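Local coordinates for protein enoyl-CoA hydratase (Thermus thermophilus, PDB 1WZ8) that probably catalyses the reversible addition of water to the double bond of 2-enoyl-CoA thioesters, as a hexameric member of the crotonase family, at residues 46-50 against 99-104; 108-112 against 195-199; 146-150 against 235-239. All blocks are in the same frame, centred on the assembly; numbering follows the deposited sequence.

Overall arrangement
The three contacts sit at different places on one crotonase-type subunit. Contact 1 closes first along the chain, joining the ends of helices 36-49 and 83-102; contact 2 opens next, since helix 83-102 runs into strand 107-111, and is closed only by helix 195-207. Their centres are about 19 Å apart, and they pack on opposite faces of the six-stranded sheet. Contact 3, between the loop 146-150 and helix 229-241, has its centre about 23 Å from that of contact 1 and about 28 Å from that of contact 2, across the chain's centre from the latter. Its segments alternate with those of contact 2. Contact 3 meets two other subunits, whereas no other chain touches contact 2.

Contact 1: residues 46-50 against 99-104; sequences WRDLE and GPLNFP
The backbones of 46-50 and 99-104, each at the C-terminal end of a helix, come closest at W46 and G99, whose CA atoms are 5.4 Å apart. G99 brings no side chain to this meeting, and its main chain can therefore lie directly against the indole: G99 C is 3.7 Å from W46 CG, over one face of the ring. P100 continues along the same face. Its CG reaches to 3.6 Å from W46 CE2, while P100 CD makes a CH-pi contact 4.0 Å from the centroid of the five-membered ring of W46, only 13° off the ring normal.

The benzo end of the indole serves F103 instead. Here the W46 edge points at the phenyl face in a T-shaped pair, with centroids 5.5 Å apart and planes at 64°. F103 has CG anti to its backbone N (chi1 -173°), which turns the ring toward 46-50, its face to the indole edge and its CE1 to L49. F103 CE1 lies 3.4 Å from L49 CB, and the backbone N of E50 faces the phenyl edge. The extended E50 chain runs counter to F103 alongside it, and its CG reaches P104 CD at 4.2 Å. One tryptophan thus packs by its face on a glycine-proline step and by its edge on a phenylalanine.

Two helix ends of the crotonase fold meet here on one face of its six-stranded sheet: W46 rests on V58 and L60, F103 also on V58, and L49 on L22 and I24. Helix 211-226 approaches the other segment, where K218 and N222 bond the carbonyl oxygens of P100 and L101.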
loop_
_atom_site.group_PDB
_atom_site.type_symbol
_atom_site.label_atom_id
_atom_site.label_comp_id
_atom_site.label_asym_id
_atom_site.label_seq_id
_atom_site.Cartn_x
_atom_site.Cartn_y
_atom_site.Cartn_z
ATOM N N TRP A 46 5.175 1.942 27.751
ATOM C CA TRP A 46 4.116 2.627 27.017
ATOM C C TRP A 46 2.725 2.042 27.231
ATOM O O TRP A 46 1.742 2.777 27.257
ATOM C CB TRP A 46 4.471 2.676 25.527
ATOM C CG TRP A 46 5.800 3.334 25.306
ATOM C CD1 TRP A 46 7.007 2.712 25.149
ATOM C CD2 TRP A 46 6.079 4.737 25.365
ATOM N NE1 TRP A 46 8.021 3.638 25.119
ATOM C CE2 TRP A 46 7.480 4.891 25.251
ATOM C CE3 TRP A 46 5.283 5.882 25.512
ATOM C CZ2 TRP A 46 8.101 6.143 25.280
ATOM C CZ3 TRP A 46 5.903 7.129 25.542
ATOM C CH2 TRP A 46 7.298 7.248 25.428
ATOM N N ARG A 47 2.634 0.727 27.395
ATOM C CA ARG A 47 1.337 0.092 27.623
ATOM C C ARG A 47 0.715 0.563 28.932
ATOM O O ARG A 47 -0.472 0.879 28.988
ATOM C CB ARG A 47 1.484 -1.429 27.650
ATOM C CG ARG A 47 1.598 -2.058 26.276
ATOM C CD ARG A 47 2.075 -3.490 26.378
ATOM N NE ARG A 47 3.352 -3.662 25.696
ATOM C CZ ARG A 47 4.354 -4.393 26.168
ATOM N NH1 ARG A 47 4.227 -5.021 27.328
ATOM N NH2 ARG A 47 5.486 -4.492 25.480
ATOM N N ASP A 48 1.522 0.612 29.985
ATOM C CA ASP A 48 1.029 1.047 31.283
ATOM C C ASP A 48 0.804 2.555 31.357
ATOM O O ASP A 48 -0.013 3.025 32.150
ATOM C CB ASP A 48 1.992 0.609 32.388
ATOM C CG ASP A 48 2.108 -0.899 32.493
ATOM O OD1 ASP A 48 1.076 -1.587 32.344
ATOM O OD2 ASP A 48 3.224 -1.401 32.737
ATOM N N LEU A 49 1.516 3.315 30.531
ATOM C CA LEU A 49 1.360 4.765 30.547
ATOM C C LEU A 49 -0.038 5.183 30.120
ATOM O O LEU A 49 -0.531 6.235 30.525
ATOM C CB LEU A 49 2.396 5.430 29.635
ATOM C CG LEU A 49 3.846 5.371 30.117
ATOM C CD1 LEU A 49 4.738 6.132 29.149
ATOM C CD2 LEU A 49 3.941 5.969 31.519
ATOM N N GLU A 50 -0.676 4.357 29.301
ATOM C CA GLU A 50 -2.022 4.651 28.827
ATOM C C GLU A 50 -2.993 4.727 29.997
ATOM O O GLU A 50 -4.040 5.366 29.904
ATOM C CB GLU A 50 -2.482 3.574 27.843
ATOM C CG GLU A 50 -1.701 3.553 26.541
ATOM C CD GLU A 50 -2.133 2.433 25.611
ATOM O OE1 GLU A 50 -1.922 1.249 25.956
ATOM O OE2 GLU A 50 -2.687 2.736 24.533
ATOM N N GLY A 99 5.765 1.572 20.479
ATOM C CA GLY A 99 5.244 2.048 21.745
ATOM C C GLY A 99 4.981 3.538 21.689
ATOM O O GLY A 99 3.857 3.987 21.913
ATOM N N PRO A 100 6.011 4.341 21.397
ATOM C CA PRO A 100 5.848 5.792 21.315
ATOM C C PRO A 100 4.877 6.183 20.193
ATOM O O PRO A 100 4.038 7.072 20.366
ATOM C CB PRO A 100 7.266 6.280 21.043
ATOM C CG PRO A 100 8.117 5.239 21.707
ATOM C CD PRO A 100 7.435 3.966 21.307
ATOM N N LEU A 101 4.988 5.509 19.051
ATOM C CA LEU A 101 4.125 5.810 17.910
ATOM C C LEU A 101 2.655 5.592 18.201
ATOM O O LEU A 101 1.809 6.365 17.751
ATOM C CB LEU A 101 4.507 4.971 16.686
ATOM C CG LEU A 101 5.773 5.314 15.898
ATOM C CD1 LEU A 101 5.757 4.526 14.589
ATOM C CD2 LEU A 101 5.830 6.805 15.601
ATOM N N ASN A 102 2.344 4.537 18.946
ATOM C CA ASN A 102 0.953 4.252 19.259
ATOM C C ASN A 102 0.457 4.836 20.578
ATOM O O ASN A 102 -0.714 4.682 20.924
ATOM C CB ASN A 102 0.697 2.743 19.196
ATOM C CG ASN A 102 0.744 2.212 17.770
ATOM O OD1 ASN A 102 0.187 2.818 16.857
ATOM N ND2 ASN A 102 1.406 1.079 17.576
ATOM N N PHE A 103 1.341 5.505 21.316
ATOM C CA PHE A 103 0.928 6.135 22.562
ATOM C C PHE A 103 0.065 7.313 22.113
ATOM O O PHE A 103 0.417 8.008 21.169
ATOM C CB PHE A 103 2.137 6.638 23.345
ATOM C CG PHE A 103 1.792 7.148 24.708
ATOM C CD1 PHE A 103 1.268 6.287 25.668
ATOM C CD2 PHE A 103 1.943 8.493 25.022
ATOM C CE1 PHE A 103 0.894 6.760 26.924
ATOM C CE2 PHE A 103 1.573 8.978 26.279
ATOM C CZ PHE A 103 1.046 8.111 27.229
ATOM N N PRO A 104 -1.077 7.553 22.781
ATOM C CA PRO A 104 -1.949 8.666 22.378
ATOM C C PRO A 104 -1.448 10.100 22.530
ATOM O O PRO A 104 -1.848 10.978 21.758
ATOM C CB PRO A 104 -3.223 8.414 23.180
ATOM C CG PRO A 104 -2.707 7.742 24.421
ATOM C CD PRO A 104 -1.689 6.774 23.872
#

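Contact 2: residues 108-112 against 195-199; sequences VAAVE and VYEKA
A110 and A199 meet methyl to methyl, their CB atoms 3.6 Å apart, and the small size of both residues lets the helix lie close on the strand. To one side of this pair, V108 CG1 is directed at the last residue of the helical segment, 3.7 Å from A199 O. To the other, V195 CG1 touches V111 O and lies 3.8 Å from E112 CG. Having CG1 anti to the backbone N (chi1 177°) sends this branch of V195 to the strand. Y196 adds the edge of its ring, near whose plane the A110 methyl lies.

The segments run almost antiparallel, their axes at 168° and 7.6 Å apart at closest approach. This is a helix laid along an inner strand of the six-stranded sheet of the crotonase fold: the backbone of 108-110 is bonded to strands 57-62 and 128-132 on its two flanks, while V108 and A110 turn their CB atoms to the helix and A109 and V111 turn theirs away.

Polar groups gather at the N-terminal end of the helix. One water accepts from Y196 N at 3.0 Å and donates to E112 OE2 at 2.8 Å, linking the carboxylate to a first-turn amide. OE1 of the same carboxylate forms a salt bridge with R61, whose charge also makes a cation-pi contact with Y196. The phenol OH of Y196 is bonded to E23, so both polar side chains are positioned from outside the pair. Further out, A199 also packs on L59 and V130, and V195 on V190.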
loop_
_atom_site.group_PDB
_atom_site.type_symbol
_atom_site.label_atom_id
_atom_site.label_comp_id
_atom_site.label_asym_id
_atom_site.label_seq_id
_atom_site.Cartn_x
_atom_site.Cartn_y
_atom_site.Cartn_z
ATOM N N VAL A 108 8.133 13.823 23.421
ATOM C CA VAL A 108 9.267 14.666 23.087
ATOM C C VAL A 108 10.529 14.027 23.654
ATOM O O VAL A 108 10.513 13.503 24.766
ATOM C CB VAL A 108 9.124 16.074 23.717
ATOM C CG1 VAL A 108 10.342 16.928 23.371
ATOM C CG2 VAL A 108 7.840 16.739 23.232
ATOM N N ALA A 109 11.612 14.061 22.889
ATOM C CA ALA A 109 12.871 13.496 23.352
ATOM C C ALA A 109 13.941 14.575 23.464
ATOM O O ALA A 109 14.166 15.338 22.526
ATOM C CB ALA A 109 13.338 12.399 22.402
ATOM N N ALA A 110 14.586 14.651 24.626
ATOM C CA ALA A 110 15.662 15.616 24.844
ATOM C C ALA A 110 16.921 14.807 24.569
ATOM O O ALA A 110 17.483 14.186 25.470
ATOM C CB ALA A 110 15.647 16.115 26.287
ATOM N N VAL A 111 17.354 14.815 23.315
ATOM C CA VAL A 111 18.512 14.033 22.895
ATOM C C VAL A 111 19.836 14.739 23.164
ATOM O O VAL A 111 20.312 15.531 22.355
ATOM C CB VAL A 111 18.394 13.687 21.403
ATOM C CG1 VAL A 111 19.352 12.568 21.045
ATOM C CG2 VAL A 111 16.952 13.290 21.085
ATOM N N GLU A 112 20.428 14.416 24.308
ATOM C CA GLU A 112 21.686 15.012 24.731
ATOM C C GLU A 112 22.914 14.173 24.398
ATOM O O GLU A 112 22.952 12.977 24.674
ATOM C CB GLU A 112 21.660 15.254 26.243
ATOM C CG GLU A 112 20.563 16.185 26.725
ATOM C CD GLU A 112 20.458 16.212 28.239
ATOM O OE1 GLU A 112 20.074 15.179 28.831
ATOM O OE2 GLU A 112 20.766 17.264 28.840
ATOM N N VAL A 195 19.494 21.914 25.266
ATOM C CA VAL A 195 18.661 20.788 24.844
ATOM C C VAL A 195 17.495 20.476 25.777
ATOM O O VAL A 195 16.330 20.551 25.369
ATOM C CB VAL A 195 19.513 19.508 24.639
ATOM C CG1 VAL A 195 18.614 18.327 24.260
ATOM C CG2 VAL A 195 20.552 19.755 23.545
ATOM N N TYR A 196 17.791 20.118 27.022
ATOM C CA TYR A 196 16.717 19.807 27.957
ATOM C C TYR A 196 15.747 20.979 28.115
ATOM O O TYR A 196 14.530 20.797 28.094
ATOM C CB TYR A 196 17.273 19.422 29.329
ATOM C CG TYR A 196 16.175 19.165 30.335
ATOM C CD1 TYR A 196 15.323 18.071 30.199
ATOM C CD2 TYR A 196 15.953 20.044 31.396
ATOM C CE1 TYR A 196 14.274 17.859 31.095
ATOM C CE2 TYR A 196 14.905 19.839 32.296
ATOM C CZ TYR A 196 14.072 18.745 32.138
ATOM O OH TYR A 196 13.032 18.541 33.020
ATOM N N GLU A 197 16.286 22.183 28.275
ATOM C CA GLU A 197 15.453 23.372 28.432
ATOM C C GLU A 197 14.454 23.554 27.289
ATOM O O GLU A 197 13.271 23.813 27.527
ATOM C CB GLU A 197 16.335 24.619 28.548
ATOM C CG GLU A 197 15.582 25.934 28.467
ATOM C CD GLU A 197 16.491 27.133 28.663
ATOM O OE1 GLU A 197 17.042 27.277 29.776
ATOM O OE2 GLU A 197 16.661 27.924 27.709
ATOM N N LYS A 198 14.931 23.431 26.051
ATOM C CA LYS A 198 14.067 23.593 24.883
ATOM C C LYS A 198 13.093 22.424 24.766
ATOM O O LYS A 198 11.930 22.611 24.419
ATOM C CB LYS A 198 14.909 23.685 23.606
ATOM C CG LYS A 198 14.104 23.880 22.322
ATOM C CD LYS A 198 13.371 25.224 22.311
ATOM C CE LYS A 198 12.621 25.447 21.004
ATOM N NZ LYS A 198 11.939 26.777 20.960
ATOM N N ALA A 199 13.568 21.218 25.049
ATOM C CA ALA A 199 12.699 20.050 24.967
ATOM C C ALA A 199 11.542 20.191 25.953
ATOM O O ALA A 199 10.394 19.879 25.633
ATOM C CB ALA A 199 13.491 18.781 25.258
HETATM O O HOH W 1 20.589 19.965 27.980
#

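Contact 3: residues 146-150 against 235-239; sequences VAAGD and SLALE
E239 reaches from its helix across the loop 146-150: its carbons run past A147 O and its OE1 reaches G149. CB lies 3.6 Å from A147 O. CG comes to 3.1 Å from the same oxygen and also touches V146 CG2, and CD is still 3.5 Å from A147 O before the carboxylate splits. Both chi1 (180°) and chi2 (-166°) are close to anti, and this stretched chain brings the carboxylate up to the G149 amide. E239 OE1 accepts a weak hydrogen bond from G149 N, at 3.1 Å and bent to 126°. OE2 is bonded instead to a methylpentanediol, probably from the crystallisation liquor, which may mark a pocket.

Having no side chain, G149 lets its backbone lie on the helix: its CA is 3.5 Å from S235 O in a CA-H...O contact, and its carbonyl oxygen approaches L236 CD1. A148 is the central residue of an inverse gamma turn; a water joins its O to S235 OG, also bonded to F232 O.

The loop is thus fastened to helix 229-241 at a subunit interface: T217 of a neighbouring subunit bonds A148 N, and A220 of that subunit packs on S235. L236 continues onto helix 83-102.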
loop_
_atom_site.group_PDB
_atom_site.type_symbol
_atom_site.label_atom_id
_atom_site.label_comp_id
_atom_site.label_asym_id
_atom_site.label_seq_id
_atom_site.Cartn_x
_atom_site.Cartn_y
_atom_site.Cartn_z
ATOM N N VAL A 146 25.626 -6.155 11.701
ATOM C CA VAL A 146 24.262 -6.612 11.439
ATOM C C VAL A 146 23.485 -5.532 10.697
ATOM O O VAL A 146 23.891 -4.374 10.666
ATOM C CB VAL A 146 23.506 -6.967 12.751
ATOM C CG1 VAL A 146 24.180 -8.145 13.442
ATOM C CG2 VAL A 146 23.469 -5.763 13.679
ATOM N N ALA A 147 22.368 -5.923 10.096
ATOM C CA ALA A 147 21.535 -4.990 9.347
ATOM C C ALA A 147 20.925 -3.921 10.248
ATOM O O ALA A 147 20.729 -4.137 11.448
ATOM C CB ALA A 147 20.428 -5.757 8.624
ATOM N N ALA A 148 20.628 -2.760 9.668
ATOM C CA ALA A 148 20.024 -1.668 10.422
ATOM C C ALA A 148 18.533 -1.957 10.525
ATOM O O ALA A 148 17.729 -1.392 9.787
ATOM C CB ALA A 148 20.252 -0.342 9.706
ATOM N N GLY A 149 18.159 -2.831 11.450
ATOM C CA GLY A 149 16.756 -3.184 11.560
ATOM C C GLY A 149 15.972 -2.783 12.791
ATOM O O GLY A 149 14.832 -3.222 12.942
ATOM N N ASP A 150 16.526 -1.940 13.659
ATOM C CA ASP A 150 15.778 -1.576 14.857
ATOM C C ASP A 150 14.939 -0.302 14.790
ATOM O O ASP A 150 14.326 0.087 15.785
ATOM C CB ASP A 150 16.699 -1.543 16.090
ATOM C CG ASP A 150 17.717 -0.423 16.050
ATOM O OD1 ASP A 150 17.657 0.428 15.145
ATOM O OD2 ASP A 150 18.585 -0.396 16.951
ATOM N N SER A 235 13.051 -5.802 8.174
ATOM C CA SER A 235 14.433 -5.374 8.413
ATOM C C SER A 235 14.897 -5.837 9.789
ATOM O O SER A 235 16.065 -6.195 9.970
ATOM C CB SER A 235 14.575 -3.847 8.300
ATOM O OG SER A 235 13.999 -3.189 9.412
ATOM N N LEU A 236 13.983 -5.831 10.756
ATOM C CA LEU A 236 14.306 -6.263 12.119
ATOM C C LEU A 236 14.594 -7.766 12.111
ATOM O O LEU A 236 15.556 -8.233 12.729
ATOM C CB LEU A 236 13.132 -5.960 13.058
ATOM C CG LEU A 236 13.294 -6.224 14.560
ATOM C CD1 LEU A 236 14.422 -5.373 15.123
ATOM C CD2 LEU A 236 11.981 -5.911 15.274
ATOM N N ALA A 237 13.768 -8.520 11.394
ATOM C CA ALA A 237 13.954 -9.969 11.307
ATOM C C ALA A 237 15.273 -10.309 10.622
ATOM O O ALA A 237 15.989 -11.219 11.055
ATOM C CB ALA A 237 12.780 -10.611 10.549
ATOM N N LEU A 238 15.599 -9.593 9.547
ATOM C CA LEU A 238 16.853 -9.846 8.842
ATOM C C LEU A 238 18.028 -9.536 9.759
ATOM O O LEU A 238 19.034 -10.241 9.748
ATOM C CB LEU A 238 16.952 -9.002 7.563
ATOM C CG LEU A 238 16.040 -9.458 6.419
ATOM C CD1 LEU A 238 16.115 -8.462 5.274
ATOM C CD2 LEU A 238 16.451 -10.855 5.952
ATOM N N GLU A 239 17.901 -8.482 10.559
ATOM C CA GLU A 239 18.965 -8.124 11.492
ATOM C C GLU A 239 19.178 -9.256 12.488
ATOM O O GLU A 239 20.309 -9.667 12.749
ATOM C CB GLU A 239 18.609 -6.861 12.279
ATOM C CG GLU A 239 19.700 -6.459 13.264
ATOM C CD GLU A 239 19.245 -5.433 14.283
ATOM O OE1 GLU A 239 18.349 -4.626 13.969
ATOM O OE2 GLU A 239 19.803 -5.423 15.401
HETATM O O HOH W 2 15.060 -0.839 10.655
#